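Local coordinates for lysin (Bacillus phage PBC5, PDB 6ILU), which probably binds the bacterial cell wall through this SH3b-type cell-wall-binding domain of a phage endolysin, at residues Ala15-Glu29 and Leu63-Ile77. Residues are numbered along the deposited sequence; the frame is centred on the assembly and turned at random.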
loop_
_atom_site.group_PDB
_atom_site.type_symbol
_atom_site.label_atom_id
_atom_site.label_comp_id
_atom_site.label_asym_id
_atom_site.label_seq_id
_atom_site.Cartn_x
_atom_site.Cartn_y
_atom_site.Cartn_z
ATOM N N ALA A 15 -6.682 5.035 5.150
ATOM C CA ALA A 15 -7.369 6.011 4.273
ATOM C C ALA A 15 -8.572 6.676 4.963
ATOM O O ALA A 15 -9.312 6.017 5.692
ATOM C CB ALA A 15 -7.846 5.292 3.010
ATOM N N LEU A 16 -8.743 7.969 4.753
ATOM C CA LEU A 16 -9.906 8.677 5.263
ATOM C C LEU A 16 -10.540 9.477 4.132
ATOM O O LEU A 16 -9.838 10.191 3.438
ATOM C CB LEU A 16 -9.465 9.606 6.398
ATOM C CG LEU A 16 -10.585 10.437 7.001
ATOM C CD1 LEU A 16 -11.489 9.525 7.884
ATOM C CD2 LEU A 16 -9.907 11.512 7.820
ATOM N N SER A 17 -11.843 9.305 3.915
ATOM C CA SER A 17 -12.584 10.053 2.891
ATOM C C SER A 17 -12.275 11.551 2.914
ATOM O O SER A 17 -12.250 12.160 3.993
ATOM C CB SER A 17 -14.092 9.885 3.097
ATOM O OG SER A 17 -14.829 10.640 2.125
ATOM N N ILE A 18 -12.099 12.139 1.731
ATOM C CA ILE A 18 -12.010 13.610 1.646
ATOM C C ILE A 18 -13.379 14.317 1.724
ATOM O O ILE A 18 -13.441 15.545 1.843
ATOM C CB ILE A 18 -11.299 14.080 0.340
ATOM C CG1 ILE A 18 -12.155 13.738 -0.898
ATOM C CG2 ILE A 18 -9.870 13.471 0.264
ATOM C CD1 ILE A 18 -11.590 14.329 -2.245
ATOM N N TYR A 19 -14.460 13.542 1.666
ATOM C CA TYR A 19 -15.831 14.096 1.642
ATOM C C TYR A 19 -16.417 14.143 3.054
ATOM O O TYR A 19 -15.880 13.521 3.970
ATOM C CB TYR A 19 -16.717 13.236 0.730
ATOM C CG TYR A 19 -16.203 13.202 -0.677
ATOM C CD1 TYR A 19 -16.456 14.258 -1.553
ATOM C CD2 TYR A 19 -15.425 12.149 -1.123
ATOM C CE1 TYR A 19 -15.961 14.236 -2.838
ATOM C CE2 TYR A 19 -14.922 12.136 -2.399
ATOM C CZ TYR A 19 -15.194 13.161 -3.245
ATOM O OH TYR A 19 -14.696 13.144 -4.512
ATOM N N PRO A 20 -17.532 14.851 3.235
ATOM C CA PRO A 20 -18.133 14.890 4.564
ATOM C C PRO A 20 -18.640 13.536 5.013
ATOM O O PRO A 20 -18.869 12.648 4.197
ATOM C CB PRO A 20 -19.302 15.858 4.394
ATOM C CG PRO A 20 -18.855 16.737 3.243
ATOM C CD PRO A 20 -18.159 15.820 2.315
ATOM N N ASP A 21 -18.784 13.364 6.315
ATOM C CA ASP A 21 -19.433 12.153 6.829
ATOM C C ASP A 21 -20.841 12.078 6.207
ATOM O O ASP A 21 -21.544 13.118 6.097
ATOM C CB ASP A 21 -19.503 12.201 8.361
ATOM C CG ASP A 21 -19.916 10.883 8.974
ATOM O OD1 ASP A 21 -19.920 9.850 8.270
ATOM O OD2 ASP A 21 -20.237 10.907 10.176
ATOM N N GLY A 22 -21.239 10.873 5.778
ATOM C CA GLY A 22 -22.523 10.679 5.134
ATOM C C GLY A 22 -22.474 10.750 3.612
ATOM O O GLY A 22 -23.427 10.356 2.937
ATOM N N TYR A 23 -21.377 11.253 3.061
ATOM C CA TYR A 23 -21.278 11.415 1.611
ATOM C C TYR A 23 -20.700 10.121 1.023
ATOM O O TYR A 23 -19.653 9.693 1.425
ATOM C CB TYR A 23 -20.424 12.640 1.276
ATOM C CG TYR A 23 -20.364 12.979 -0.186
ATOM C CD1 TYR A 23 -21.168 13.984 -0.725
ATOM C CD2 TYR A 23 -19.513 12.280 -1.046
ATOM C CE1 TYR A 23 -21.114 14.284 -2.057
ATOM C CE2 TYR A 23 -19.453 12.598 -2.406
ATOM C CZ TYR A 23 -20.258 13.592 -2.886
ATOM O OH TYR A 23 -20.237 13.924 -4.219
ATOM N N GLY A 24 -21.436 9.470 0.121
ATOM C CA GLY A 24 -21.034 8.163 -0.343
ATOM C C GLY A 24 -19.791 8.159 -1.204
ATOM O O GLY A 24 -19.655 8.977 -2.116
ATOM N N VAL A 25 -18.853 7.273 -0.883
ATOM C CA VAL A 25 -17.703 7.009 -1.732
ATOM C C VAL A 25 -17.885 5.628 -2.337
ATOM O O VAL A 25 -18.127 4.672 -1.592
ATOM C CB VAL A 25 -16.393 7.037 -0.959
ATOM C CG1 VAL A 25 -15.242 6.644 -1.882
ATOM C CG2 VAL A 25 -16.186 8.396 -0.345
ATOM N N ASN A 26 -17.762 5.509 -3.660
ATOM C CA ASN A 26 -18.053 4.233 -4.318
ATOM C C ASN A 26 -16.947 3.206 -4.163
ATOM O O ASN A 26 -15.764 3.544 -4.125
ATOM C CB ASN A 26 -18.319 4.435 -5.803
ATOM C CG ASN A 26 -19.502 5.339 -6.046
ATOM O OD1 ASN A 26 -20.523 5.200 -5.397
ATOM N ND2 ASN A 26 -19.341 6.315 -6.925
ATOM N N LEU A 27 -17.384 1.954 -4.033
ATOM C CA LEU A 27 -16.495 0.795 -4.021
ATOM C C LEU A 27 -16.740 0.002 -5.290
ATOM O O LEU A 27 -17.875 -0.026 -5.807
ATOM C CB LEU A 27 -16.733 -0.119 -2.810
ATOM C CG LEU A 27 -16.504 0.498 -1.439
ATOM C CD1 LEU A 27 -16.819 -0.495 -0.338
ATOM C CD2 LEU A 27 -15.076 1.051 -1.309
ATOM N N TYR A 28 -15.687 -0.695 -5.724
ATOM C CA TYR A 28 -15.646 -1.347 -7.016
ATOM C C TYR A 28 -14.982 -2.705 -6.950
ATOM O O TYR A 28 -14.180 -3.006 -6.030
ATOM C CB TYR A 28 -14.840 -0.509 -8.014
ATOM C CG TYR A 28 -15.430 0.847 -8.316
ATOM C CD1 TYR A 28 -16.353 1.003 -9.335
ATOM C CD2 TYR A 28 -15.062 1.957 -7.568
ATOM C CE1 TYR A 28 -16.906 2.265 -9.624
ATOM C CE2 TYR A 28 -15.643 3.217 -7.826
ATOM C CZ TYR A 28 -16.536 3.350 -8.867
ATOM O OH TYR A 28 -17.089 4.584 -9.142
ATOM N N GLU A 29 -15.286 -3.537 -7.943
ATOM C CA GLU A 29 -14.402 -4.672 -8.237
ATOM C C GLU A 29 -13.691 -4.403 -9.574
ATOM O O GLU A 29 -14.042 -3.443 -10.289
ATOM C CB GLU A 29 -15.189 -5.995 -8.276
ATOM C CG GLU A 29 -16.268 -6.024 -9.289
ATOM C CD GLU A 29 -17.090 -7.314 -9.210
ATOM O OE1 GLU A 29 -16.541 -8.382 -9.509
ATOM O OE2 GLU A 29 -18.282 -7.255 -8.855
ATOM N N LEU A 63 -9.908 -1.767 0.337
ATOM C CA LEU A 63 -10.259 -1.680 1.766
ATOM C C LEU A 63 -10.698 -3.013 2.373
ATOM O O LEU A 63 -11.159 -3.062 3.508
ATOM C CB LEU A 63 -11.380 -0.629 1.977
ATOM C CG LEU A 63 -11.006 0.737 1.401
ATOM C CD1 LEU A 63 -12.115 1.738 1.696
ATOM C CD2 LEU A 63 -9.648 1.238 1.957
ATOM N N GLY A 64 -10.523 -4.109 1.647
ATOM C CA GLY A 64 -10.900 -5.409 2.183
ATOM C C GLY A 64 -10.526 -6.494 1.214
ATOM O O GLY A 64 -9.382 -7.000 1.206
ATOM N N GLY A 65 -11.494 -6.885 0.404
ATOM C CA GLY A 65 -11.272 -7.906 -0.590
ATOM C C GLY A 65 -11.654 -7.407 -1.981
ATOM O O GLY A 65 -11.693 -6.215 -2.219
ATOM N N GLU A 66 -11.923 -8.345 -2.877
ATOM C CA GLU A 66 -12.104 -8.032 -4.306
ATOM C C GLU A 66 -13.161 -7.014 -4.626
ATOM O O GLU A 66 -13.038 -6.348 -5.644
ATOM C CB GLU A 66 -12.487 -9.295 -5.096
ATOM C CG GLU A 66 -11.284 -10.250 -5.418
ATOM C CD GLU A 66 -11.618 -11.257 -6.488
ATOM O OE1 GLU A 66 -12.841 -11.511 -6.804
ATOM O OE2 GLU A 66 -10.643 -11.889 -6.996
ATOM N N LYS A 67 -14.220 -6.947 -3.821
ATOM C CA LYS A 67 -15.240 -5.899 -4.095
ATOM C C LYS A 67 -15.086 -4.584 -3.297
ATOM O O LYS A 67 -16.045 -3.801 -3.231
ATOM C CB LYS A 67 -16.637 -6.518 -3.862
ATOM C CG LYS A 67 -16.882 -7.718 -4.754
ATOM C CD LYS A 67 -18.255 -8.319 -4.558
ATOM C CE LYS A 67 -19.295 -7.469 -5.284
ATOM N NZ LYS A 67 -20.639 -8.107 -5.324
ATOM N N GLN A 68 -13.911 -4.328 -2.727
ATOM C CA GLN A 68 -13.704 -3.124 -1.914
ATOM C C GLN A 68 -12.604 -2.237 -2.451
ATOM O O GLN A 68 -11.891 -1.589 -1.685
ATOM C CB GLN A 68 -13.428 -3.538 -0.465
ATOM C CG GLN A 68 -14.720 -3.967 0.275
ATOM C CD GLN A 68 -15.036 -5.442 0.148
ATOM O OE1 GLN A 68 -14.154 -6.271 0.366
ATOM N NE2 GLN A 68 -16.309 -5.782 -0.146
ATOM N N TRP A 69 -12.493 -2.145 -3.776
ATOM C CA TRP A 69 -11.572 -1.149 -4.362
ATOM C C TRP A 69 -12.198 0.236 -4.443
ATOM O O TRP A 69 -13.396 0.374 -4.717
ATOM C CB TRP A 69 -11.163 -1.559 -5.793
ATOM C CG TRP A 69 -10.274 -2.766 -5.833
ATOM C CD1 TRP A 69 -10.661 -4.032 -6.065
ATOM C CD2 TRP A 69 -8.860 -2.791 -5.626
ATOM N NE1 TRP A 69 -9.559 -4.893 -6.036
ATOM C CE2 TRP A 69 -8.444 -4.121 -5.769
ATOM C CE3 TRP A 69 -7.907 -1.791 -5.379
ATOM C CZ2 TRP A 69 -7.086 -4.505 -5.660
ATOM C CZ3 TRP A 69 -6.576 -2.146 -5.250
ATOM C CH2 TRP A 69 -6.168 -3.497 -5.374
ATOM N N ALA A 70 -11.362 1.259 -4.227
ATOM C CA ALA A 70 -11.840 2.634 -4.289
ATOM C C ALA A 70 -10.734 3.511 -4.875
ATOM O O ALA A 70 -9.552 3.205 -4.735
ATOM C CB ALA A 70 -12.234 3.148 -2.905
ATOM N N TYR A 71 -11.104 4.618 -5.495
ATOM C CA TYR A 71 -10.047 5.480 -6.050
ATOM C C TYR A 71 -9.279 6.236 -4.964
ATOM O O TYR A 71 -9.897 6.858 -4.085
ATOM C CB TYR A 71 -10.644 6.482 -7.045
ATOM C CG TYR A 71 -11.110 5.862 -8.330
ATOM C CD1 TYR A 71 -10.197 5.413 -9.274
ATOM C CD2 TYR A 71 -12.465 5.723 -8.612
ATOM C CE1 TYR A 71 -10.620 4.836 -10.481
ATOM C CE2 TYR A 71 -12.881 5.154 -9.813
ATOM C CZ TYR A 71 -11.957 4.724 -10.742
ATOM O OH TYR A 71 -12.388 4.208 -11.943
ATOM N N ASN A 72 -7.932 6.224 -5.061
ATOM C CA ASN A 72 -7.103 6.978 -4.114
ATOM C C ASN A 72 -7.529 8.420 -3.996
ATOM O O ASN A 72 -7.416 9.004 -2.922
ATOM C CB ASN A 72 -5.614 6.974 -4.511
ATOM C CG ASN A 72 -5.010 5.581 -4.495
ATOM O OD1 ASN A 72 -5.700 4.587 -4.760
ATOM N ND2 ASN A 72 -3.718 5.503 -4.171
ATOM N N LYS A 73 -7.972 9.013 -5.110
ATOM C CA LYS A 73 -8.235 10.452 -5.149
ATOM C C LYS A 73 -9.396 10.856 -4.211
ATOM O O LYS A 73 -9.533 12.044 -3.899
ATOM C CB LYS A 73 -8.540 10.898 -6.598
ATOM C CG LYS A 73 -9.802 10.316 -7.167
ATOM C CD LYS A 73 -9.941 10.633 -8.644
ATOM C CE LYS A 73 -11.153 9.900 -9.206
ATOM N NZ LYS A 73 -11.511 10.341 -10.598
ATOM N N HIS A 74 -10.170 9.880 -3.739
ATOM C CA HIS A 74 -11.290 10.188 -2.851
ATOM C C HIS A 74 -10.867 10.152 -1.389
ATOM O O HIS A 74 -11.710 10.310 -0.526
ATOM C CB HIS A 74 -12.459 9.194 -3.080
ATOM C CG HIS A 74 -13.059 9.283 -4.451
ATOM N ND1 HIS A 74 -13.180 10.472 -5.143
ATOM C CD2 HIS A 74 -13.546 8.322 -5.270
ATOM C CE1 HIS A 74 -13.739 10.244 -6.319
ATOM N NE2 HIS A 74 -13.964 8.942 -6.425
ATOM N N PHE A 75 -9.574 9.905 -1.118
ATOM C CA PHE A 75 -9.086 9.776 0.275
ATOM C C PHE A 75 -7.833 10.573 0.557
ATOM O O PHE A 75 -7.104 10.897 -0.375
ATOM C CB PHE A 75 -8.756 8.294 0.616
ATOM C CG PHE A 75 -9.928 7.359 0.449
ATOM C CD1 PHE A 75 -10.735 7.065 1.529
ATOM C CD2 PHE A 75 -10.259 6.862 -0.801
ATOM C CE1 PHE A 75 -11.854 6.226 1.388
ATOM C CE2 PHE A 75 -11.378 6.073 -0.976
ATOM C CZ PHE A 75 -12.166 5.724 0.134
ATOM N N THR A 76 -7.588 10.909 1.829
ATOM C CA THR A 76 -6.228 11.249 2.252
ATOM C C THR A 76 -5.669 9.959 2.856
ATOM O O THR A 76 -6.356 9.270 3.647
ATOM C CB THR A 76 -6.176 12.417 3.250
ATOM O OG1 THR A 76 -7.043 12.144 4.340
ATOM C CG2 THR A 76 -6.677 13.682 2.596
ATOM N N ILE A 77 -4.465 9.566 2.422
ATOM C CA ILE A 77 -3.940 8.225 2.785
ATOM C C ILE A 77 -2.643 8.410 3.538
ATOM O O ILE A 77 -1.753 9.146 3.069
ATOM C CB ILE A 77 -3.693 7.341 1.556
ATOM C CG1 ILE A 77 -4.998 7.216 0.739
ATOM C CG2 ILE A 77 -3.125 5.956 1.956
ATOM C CD1 ILE A 77 -4.784 6.677 -0.671
HETATM O O HOH W 1 -9.537 13.293 4.389
HETATM O O HOH W 2 -14.020 5.274 -5.442
HETATM O O HOH W 3 -13.806 -9.364 -8.603
#
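Two antiparallel pairings, Leu-16 with Thr-76 and the single bridge Tyr-28 with Trp-69, join residues 15-29 to residues 63-77 at two separate places in the SH3b domain, the loop 18-24 spanning between them. Leu-16 and Thr-76 exchange two backbone hydrogen bonds, and Ile-18 N extends the pairing to His-74 O (2.9 Å), approaching from above the carbonyl plane. At the bridge Tyr-28 N gives a bent bond to Trp-69 O (2.7 Å, 134° at the hydrogen), and Trp-69 N returns one to Tyr-28 O. The Phe-75 ring reaches from Ala-15 CB (3.7 Å from CD1) across to Val-25 CG1 (3.8 Å from CZ), while Leu-27 CD2 packs on Ala-70 CB. Tyr-71 turns its ring edge toward the face of Tyr-28, off-centre, with planes at 64°. With CG anti to the carbonyl carbon (chi1 -60°), Tyr-19 brings its hydroxyl OH to within 3.1 Å of His-74 ND1; Ile-18 CG1 and Tyr-23 CE2 lie over opposite faces of its ring, both toward the rim. Water 2 bridges Asn-26 O and Tyr-71 N. Strand 35-40 pairs antiparallel with 25-29. Short antiparallel strands, a long loop after the first and a 3-10 segment (72-74) before 75-77 are consistent with the SH3b fold.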